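Long-range contacts in putative major capsid protein (PDB 6G44), which probably builds the capsid shell of the virophage mavirus as a double jelly-roll major capsid protein that assembles in threes: residues 307-312 / 413-418; 323-328 / 447-452. All coordinates share one frame; numbering follows the deposited sequence. Where two conformers were deposited one is given.

Contact 1 (307-312 / 413-418). With SO4 (sulfate ion), chain B.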
ATOM      1  N   LYS C 307     -20.452  35.695   1.178  1.00 19.79           N
ATOM      2  CA  LYS C 307     -21.099  34.715   0.324  1.00 20.12           C
ATOM      3  C   LYS C 307     -21.018  33.355   1.015  1.00 18.58           C
ATOM      4  O   LYS C 307     -20.173  33.130   1.913  1.00 19.12           O
ATOM      5  CB  LYS C 307     -20.452  34.728  -1.054  1.00 22.41           C
ATOM      6  CG  LYS C 307     -20.865  36.002  -1.809  1.00 25.48           C
ATOM      7  CD  LYS C 307     -20.015  36.311  -3.002  1.00 29.39           C
ATOM      8  CE  LYS C 307     -18.711  36.998  -2.635  1.00 30.32           C
ATOM      9  NZ  LYS C 307     -17.787  36.943  -3.803  1.00 29.91           N
ATOM     10  N   ASP C 308     -21.950  32.477   0.676  1.00 17.59           N
ATOM     11  CA  ASP C 308     -22.014  31.162   1.322  1.00 16.77           C
ATOM     12  C   ASP C 308     -20.727  30.395   1.000  1.00 16.07           C
ATOM     13  O   ASP C 308     -20.365  30.281  -0.157  1.00 16.71           O
ATOM     14  CB  ASP C 308     -23.205  30.338   0.816  1.00 17.71           C
ATOM     15  CG  ASP C 308     -24.557  30.927   1.217  1.00 19.51           C
ATOM     16  OD1 ASP C 308     -24.657  31.547   2.294  1.00 20.15           O
ATOM     17  OD2 ASP C 308     -25.501  30.732   0.423  1.00 21.04           O
ATOM     18  N   PRO C 309     -20.064  29.846   2.034  1.00 15.43           N
ATOM     19  CA  PRO C 309     -18.880  29.046   1.709  1.00 15.07           C
ATOM     20  C   PRO C 309     -19.239  27.755   0.980  1.00 14.89           C
ATOM     21  O   PRO C 309     -18.401  27.219   0.254  1.00 14.45           O
ATOM     22  CB  PRO C 309     -18.274  28.770   3.074  1.00 14.90           C
ATOM     23  CG  PRO C 309     -19.433  28.802   4.032  1.00 15.36           C
ATOM     24  CD  PRO C 309     -20.284  29.927   3.486  1.00 15.87           C
ATOM     25  N   TYR C 310     -20.482  27.300   1.128  1.00 15.27           N
ATOM     26  CA  TYR C 310     -20.997  26.102   0.430  1.00 15.37           C
ATOM     27  C   TYR C 310     -21.670  26.446  -0.900  1.00 15.37           C
ATOM     28  O   TYR C 310     -22.270  25.576  -1.537  1.00 16.44           O
ATOM     29  CB  TYR C 310     -21.977  25.358   1.345  1.00 16.39           C
ATOM     30  CG  TYR C 310     -23.137  26.224   1.827  1.00 17.64           C
ATOM     31  CD1 TYR C 310     -24.251  26.444   1.024  1.00 19.54           C
ATOM     32  CD2 TYR C 310     -23.095  26.828   3.081  1.00 18.62           C
ATOM     33  CE1 TYR C 310     -25.289  27.251   1.484  1.00 21.20           C
ATOM     34  CE2 TYR C 310     -24.131  27.641   3.539  1.00 19.25           C
ATOM     35  CZ  TYR C 310     -25.205  27.839   2.738  1.00 21.23           C
ATOM     36  OH  TYR C 310     -26.219  28.662   3.235  1.00 24.23           O
ATOM     37  N   GLY C 311     -21.582  27.709  -1.330  1.00 15.54           N
ATOM     38  CA  GLY C 311     -22.142  28.142  -2.615  1.00 16.16           C
ATOM     39  C   GLY C 311     -21.186  27.932  -3.774  1.00 17.03           C
ATOM     40  O   GLY C 311     -20.210  27.196  -3.665  1.00 16.37           O
ATOM     41  N   ILE C 312     -21.457  28.591  -4.899  1.00 17.26           N
ATOM     42  CA  ILE C 312     -20.617  28.489  -6.087  1.00 18.11           C
ATOM     43  C   ILE C 312     -19.141  28.719  -5.689  1.00 16.09           C
ATOM     44  O   ILE C 312     -18.822  29.731  -5.074  1.00 15.66           O
ATOM     45  CB  ILE C 312     -21.054  29.525  -7.162  1.00 22.05           C
ATOM     46  CG1 ILE C 312     -22.447  29.164  -7.705  1.00 25.08           C
ATOM     47  CG2 ILE C 312     -20.038  29.590  -8.292  1.00 23.86           C
ATOM     48  CD1 ILE C 312     -23.063  30.243  -8.587  1.00 26.01           C
ATOM     49  N   ASN C 413     -30.119  25.518   7.730  1.00 37.25           N
ATOM     50  CA  ASN C 413     -29.348  24.320   8.154  1.00 33.75           C
ATOM     51  C   ASN C 413     -28.268  23.853   7.167  1.00 28.90           C
ATOM     52  O   ASN C 413     -27.497  22.929   7.475  1.00 27.62           O
ATOM     53  CB  ASN C 413     -30.288  23.129   8.390  1.00 35.47           C
ATOM     54  CG  ASN C 413     -31.157  23.298   9.620  1.00 38.28           C
ATOM     55  OD1 ASN C 413     -30.797  24.001  10.570  1.00 42.39           O
ATOM     56  ND2 ASN C 413     -32.306  22.637   9.613  1.00 38.56           N
ATOM     57  N   LYS C 414     -28.240  24.441   5.978  1.00 26.12           N
ATOM     58  CA  LYS C 414     -27.211  24.091   4.983  1.00 24.55           C
ATOM     59  C   LYS C 414     -25.814  24.327   5.522  1.00 23.54           C
ATOM     60  O   LYS C 414     -24.932  23.477   5.358  1.00 21.94           O
ATOM     61  CB  LYS C 414     -27.401  24.869   3.683  1.00 24.59           C
ATOM     62  CG  LYS C 414     -28.585  24.391   2.863  1.00 25.37           C
ATOM     63  CD  LYS C 414     -28.636  25.077   1.513  1.00 26.65           C
ATOM     64  CE  LYS C 414     -29.949  24.876   0.773  1.00 27.57           C
ATOM     65  NZ  LYS C 414     -30.358  23.454   0.648  1.00 27.79           N
ATOM     66  N   PHE C 415     -25.604  25.464   6.179  1.00 21.66           N
ATOM     67  CA  PHE C 415     -24.307  25.773   6.728  1.00 21.61           C
ATOM     68  C   PHE C 415     -23.878  24.758   7.789  1.00 22.29           C
ATOM     69  O   PHE C 415     -22.736  24.254   7.770  1.00 20.79           O
ATOM     70  CB  PHE C 415     -24.266  27.172   7.347  1.00 22.34           C
ATOM     71  CG  PHE C 415     -22.963  27.457   8.003  1.00 23.46           C
ATOM     72  CD1 PHE C 415     -21.843  27.626   7.222  1.00 23.32           C
ATOM     73  CD2 PHE C 415     -22.815  27.443   9.386  1.00 24.45           C
ATOM     74  CE1 PHE C 415     -20.613  27.845   7.787  1.00 23.88           C
ATOM     75  CE2 PHE C 415     -21.575  27.660   9.968  1.00 24.33           C
ATOM     76  CZ  PHE C 415     -20.467  27.861   9.163  1.00 24.36           C
ATOM     77  N   LYS C 416     -24.788  24.462   8.722  1.00 22.35           N
ATOM     78  CA  LYS C 416     -24.491  23.545   9.833  1.00 23.72           C
ATOM     79  C   LYS C 416     -24.055  22.160   9.332  1.00 21.44           C
ATOM     80  O   LYS C 416     -23.241  21.501   9.979  1.00 22.73           O
ATOM     81  CB  LYS C 416     -25.724  23.420  10.746  1.00 28.08           C
ATOM     82  CG  LYS C 416     -25.546  22.554  11.985  1.00 33.77           C
ATOM     83  CD  LYS C 416     -26.730  22.678  12.957  1.00 37.26           C
ATOM     84  CE  LYS C 416     -28.066  22.239  12.357  1.00 40.48           C
ATOM     85  NZ  LYS C 416     -28.053  20.847  11.815  1.00 42.34           N
ATOM     86  N   GLU C 417     -24.606  21.732   8.206  1.00 20.21           N
ATOM     87  CA  GLU C 417     -24.321  20.405   7.658  1.00 19.59           C
ATOM     88  C   GLU C 417     -23.141  20.364   6.693  1.00 17.29           C
ATOM     89  O   GLU C 417     -22.679  19.271   6.374  1.00 17.30           O
ATOM     90  CB  GLU C 417     -25.568  19.846   6.992  1.00 23.45           C
ATOM     91  CG  GLU C 417     -26.685  19.638   8.028  1.00 27.61           C
ATOM     92  CD  GLU C 417     -27.919  18.963   7.486  1.00 31.52           C
ATOM     93  OE1 GLU C 417     -27.814  18.223   6.487  1.00 36.78           O
ATOM     94  OE2 GLU C 417     -29.003  19.178   8.076  1.00 35.56           O
ATOM     95  N   ALA C 418     -22.652  21.518   6.253  1.00 15.72           N
ATOM     96  CA  ALA C 418     -21.575  21.547   5.257  1.00 14.74           C
ATOM     97  C   ALA C 418     -20.270  21.060   5.881  1.00 14.10           C
ATOM     98  O   ALA C 418     -19.938  21.379   7.043  1.00 15.02           O
ATOM     99  CB  ALA C 418     -21.389  22.949   4.724  1.00 14.84           C
TER
HETATM  100  S   SO4 B 604     -14.336  38.847  -2.688  0.70 26.37           S
HETATM  101  O1  SO4 B 604     -15.752  38.804  -3.111  0.70 27.23           O
HETATM  102  O2  SO4 B 604     -13.677  40.103  -3.106  0.70 27.40           O
HETATM  103  O3  SO4 B 604     -14.323  38.828  -1.209  0.70 23.05           O
HETATM  104  O4  SO4 B 604     -13.605  37.705  -3.321  0.70 20.96           O
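Lys414 lays its CB over one face of the Tyr310 ring, a CH-pi contact 4.1 Å from the ring centroid and 25° off the ring normal. The opposite face is covered from within its own loop, by Asp308 CB above the ring centre. The Lys414 and Tyr310 side chains cross at about a right angle. The lysine then leads away, and its NZ is hydrogen-bonded to the backbone oxygens of Val404 and Val409.

Phe415 comes next. Phe415 CA lies 3.7 Å from Tyr310 CE2, and Phe415 CB 3.8 Å from it. With CG anti to the backbone N (chi1 176°), the Phe415 ring reaches Pro309, whose CG meets the ring edge at CE1, 4.1 Å away. Ala418 ends the run: its CB touches Tyr310 CB at 4.2 Å, at the root of the tyrosine side chain. Apart from the CH-pi contact, the two segments meet by apolar packing.

The tyrosine sits in a type I beta turn, closed by Gly311 N to Asp308 O at 3.1 Å. Away from the packing, Lys307 NZ donates to sulfate O1 at 2.8 Å. The ion, probably from the crystallisation liquor, is also hydrogen-bonded to Asn317 ND2 and Lys318 N.

The turn lies in the loop between strands 286-305 and 319-328 and packs on helix 411-417 and on Ala418 that follows. Val404 of helix 401-405 touches both Tyr310 and Ala418.

Contact 2 (323-328 / 447-452)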
ATOM      1  N   THR C 323       2.867  38.383   4.155  1.00 15.87           N
ATOM      2  CA  THR C 323       3.820  38.549   5.245  1.00 16.38           C
ATOM      3  C   THR C 323       4.546  39.877   5.098  1.00 17.57           C
ATOM      4  O   THR C 323       4.648  40.431   4.014  1.00 17.69           O
ATOM      5  CB  THR C 323       4.908  37.449   5.284  1.00 16.07           C
ATOM      6  OG1 THR C 323       5.738  37.531   4.124  1.00 16.57           O
ATOM      7  CG2 THR C 323       4.287  36.050   5.407  1.00 17.44           C
ATOM      8  N   HIS C 324       5.078  40.361   6.211  1.00 18.79           N
ATOM      9  CA  HIS C 324       6.107  41.380   6.150  1.00 20.75           C
ATOM     10  C   HIS C 324       7.334  40.743   5.496  1.00 20.38           C
ATOM     11  O   HIS C 324       7.403  39.502   5.333  1.00 20.59           O
ATOM     12  CB  HIS C 324       6.425  41.880   7.553  1.00 23.60           C
ATOM     13  CG  HIS C 324       5.255  42.518   8.238  1.00 25.74           C
ATOM     14  ND1 HIS C 324       4.553  43.565   7.682  1.00 30.60           N
ATOM     15  CD2 HIS C 324       4.643  42.237   9.413  1.00 28.14           C
ATOM     16  CE1 HIS C 324       3.569  43.915   8.494  1.00 29.28           C
ATOM     17  NE2 HIS C 324       3.603  43.125   9.552  1.00 29.93           N
ATOM     18  N   SER C 325       8.309  41.547   5.088  1.00 19.47           N
ATOM     19  CA  SER C 325       9.543  41.009   4.525  1.00 20.31           C
ATOM     20  C   SER C 325      10.246  40.184   5.584  1.00 20.16           C
ATOM     21  O   SER C 325      10.347  40.603   6.736  1.00 21.63           O
ATOM     22  CB  SER C 325      10.451  42.134   3.981  1.00 22.02           C
ATOM     23  OG  SER C 325      11.607  41.607   3.359  1.00 24.61           O
ATOM     24  N   MET C 326      10.661  38.979   5.209  1.00 18.19           N
ATOM     25  CA  MET C 326      11.360  38.057   6.090  1.00 18.59           C
ATOM     26  C   MET C 326      12.827  38.011   5.688  1.00 18.41           C
ATOM     27  O   MET C 326      13.168  37.579   4.569  1.00 19.16           O
ATOM     28  CB  MET C 326      10.739  36.653   5.987  1.00 18.11           C
ATOM     29  CG  MET C 326       9.288  36.623   6.435  1.00 18.17           C
ATOM     30  SD  MET C 326       8.487  35.026   6.132  1.00 18.51           S
ATOM     31  CE  MET C 326       8.234  35.042   4.360  1.00 17.94           C
ATOM     32  N   ALA C 327      13.691  38.457   6.609  1.00 18.59           N
ATOM     33  CA  ALA C 327      15.129  38.534   6.397  1.00 19.28           C
ATOM     34  C   ALA C 327      15.757  37.223   6.828  1.00 19.15           C
ATOM     35  O   ALA C 327      15.564  36.800   7.961  1.00 21.31           O
ATOM     36  CB  ALA C 327      15.706  39.692   7.227  1.00 19.12           C
ATOM     37  N   MET C 328      16.482  36.572   5.923  1.00 18.55           N
ATOM     38  CA  MET C 328      17.175  35.327   6.227  1.00 18.84           C
ATOM     39  C   MET C 328      18.655  35.483   5.932  1.00 17.91           C
ATOM     40  O   MET C 328      19.012  36.051   4.920  1.00 19.05           O
ATOM     41  CB  MET C 328      16.579  34.187   5.404  1.00 18.98           C
ATOM     42  CG  MET C 328      15.193  33.823   5.915  1.00 19.50           C
ATOM     43  SD  MET C 328      14.298  32.656   4.862  1.00 21.13           S
ATOM     44  CE  MET C 328      13.536  33.760   3.719  1.00 22.46           C
ATOM     45  N   SER C 447      22.497  35.954   2.120  1.00 18.92           N
ATOM     46  CA  SER C 447      21.346  36.582   2.751  0.50 18.94           C
ATOM     47  C   SER C 447      20.266  36.846   1.696  1.00 19.22           C
ATOM     48  O   SER C 447      20.574  37.273   0.573  1.00 19.16           O
ATOM     49  CB  SER C 447      21.744  37.898   3.442  0.50 19.58           C
ATOM     50  OG  SER C 447      22.698  37.663   4.468  0.50 19.59           O
ATOM     51  N   ILE C 448      19.021  36.570   2.049  1.00 18.35           N
ATOM     52  CA  ILE C 448      17.874  36.830   1.180  1.00 18.21           C
ATOM     53  C   ILE C 448      16.746  37.472   1.960  1.00 17.93           C
ATOM     54  O   ILE C 448      16.670  37.370   3.189  1.00 19.57           O
ATOM     55  CB  ILE C 448      17.349  35.543   0.479  1.00 18.73           C
ATOM     56  CG1 ILE C 448      16.926  34.472   1.507  1.00 19.21           C
ATOM     57  CG2 ILE C 448      18.401  35.038  -0.495  1.00 19.78           C
ATOM     58  CD1 ILE C 448      16.196  33.291   0.879  1.00 19.65           C
ATOM     59  N   ASN C 449      15.864  38.146   1.229  1.00 18.66           N
ATOM     60  CA  ASN C 449      14.614  38.645   1.792  1.00 19.82           C
ATOM     61  C   ASN C 449      13.458  38.025   1.027  1.00 18.79           C
ATOM     62  O   ASN C 449      13.498  37.982  -0.190  1.00 20.59           O
ATOM     63  CB  ASN C 449      14.542  40.166   1.700  1.00 22.65           C
ATOM     64  CG  ASN C 449      15.676  40.848   2.452  1.00 26.94           C
ATOM     65  OD1 ASN C 449      15.895  40.592   3.630  1.00 31.89           O
ATOM     66  ND2 ASN C 449      16.400  41.713   1.764  1.00 30.75           N
ATOM     67  N   MET C 450      12.476  37.488   1.750  1.00 16.77           N
ATOM     68  CA  MET C 450      11.301  36.852   1.148  1.00 16.37           C
ATOM     69  C   MET C 450      10.012  37.487   1.667  1.00 15.97           C
ATOM     70  O   MET C 450       9.892  37.806   2.835  1.00 16.08           O
ATOM     71  CB  MET C 450      11.308  35.349   1.458  1.00 17.39           C
ATOM     72  CG  MET C 450      10.127  34.580   0.856  1.00 17.49           C
ATOM     73  SD  MET C 450      10.047  32.821   1.318  1.00 20.16           S
ATOM     74  CE  MET C 450      11.179  32.193   0.127  1.00 19.64           C
ATOM     75  N   GLN C 451       9.015  37.573   0.784  1.00 15.55           N
ATOM     76  CA  GLN C 451       7.676  37.940   1.156  1.00 16.90           C
ATOM     77  C   GLN C 451       6.736  36.934   0.481  1.00 16.16           C
ATOM     78  O   GLN C 451       6.962  36.545  -0.663  1.00 16.95           O
ATOM     79  CB  GLN C 451       7.382  39.365   0.667  1.00 18.76           C
ATOM     80  CG  GLN C 451       6.070  39.962   1.137  1.00 21.34           C
ATOM     81  CD  GLN C 451       6.055  41.481   0.984  1.00 24.04           C
ATOM     82  OE1 GLN C 451       6.370  42.001  -0.082  1.00 28.47           O
ATOM     83  NE2 GLN C 451       5.709  42.187   2.050  1.00 25.91           N
ATOM     84  N   VAL C 452       5.717  36.513   1.222  1.00 15.09           N
ATOM     85  CA  VAL C 452       4.725  35.535   0.736  1.00 14.62           C
ATOM     86  C   VAL C 452       3.330  36.133   0.807  1.00 14.21           C
ATOM     87  O   VAL C 452       2.911  36.573   1.865  1.00 14.66           O
ATOM     88  CB  VAL C 452       4.798  34.246   1.584  1.00 15.48           C
ATOM     89  CG1 VAL C 452       3.684  33.269   1.218  1.00 15.67           C
ATOM     90  CG2 VAL C 452       6.169  33.593   1.399  1.00 15.87           C
TER
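The amide of Gln451 is the flat group that bonds across the contact. Its NE2 donates to Thr323 O at 2.8 Å, with the acceptor close to the amide plane and the donor in the carbonyl plane. The extended Gln451 side chain brings the amide there, and Gln451 CG passes 3.2 Å from Thr323 O.

Thr323 is gripped at three atoms. Its N donates to Val452 O, and its OG1 accepts from Val452 N at 3.1 Å in a nearly straight bond (170°). OG1 also donates to His324 O. The hydroxyl thus takes a backbone N-H of strand 448-457 where the regular pairing is interrupted.

Beyond it, Met326 with Met450 and Met328 with Ile448 form hydrogen-bonded antiparallel pairs. Ala327 and Asn449 are the non-hydrogen-bonded pair between them, on the other face.

The methionines pack on the buried face. A bend at chi3 (-87°) turns Met328 CE onto Met450 CB at 3.5 Å and Ile448 CD1 at 3.9 Å. Met326 CE meets Val452 CG2 at 3.9 Å. Phe335 of strand 334-341 touches Met328 and Met450 from the facing sheet. Two antiparallel sheets packed through such a core are characteristic of a viral jelly roll.

Both contacts belong to the C-terminal half of the chain, which probably forms the second jelly roll. The centres of contacts 1 and 2 are 37 Å apart. The nearest atoms of contacts 1 and 2 are about 21 Å apart, so they do not touch. Along the chain the segments alternate: 307-312, 323-328, 413-418, 447-452. The first two are joined through the start of strand 319-328, which follows the loop of contact 1 and carries one side of contact 2. Contact 1 packs a loop against a short helix, while contact 2 pairs an outer strand of a four-stranded sheet with its neighbour. Each brings together segments 100 residues or more apart in sequence.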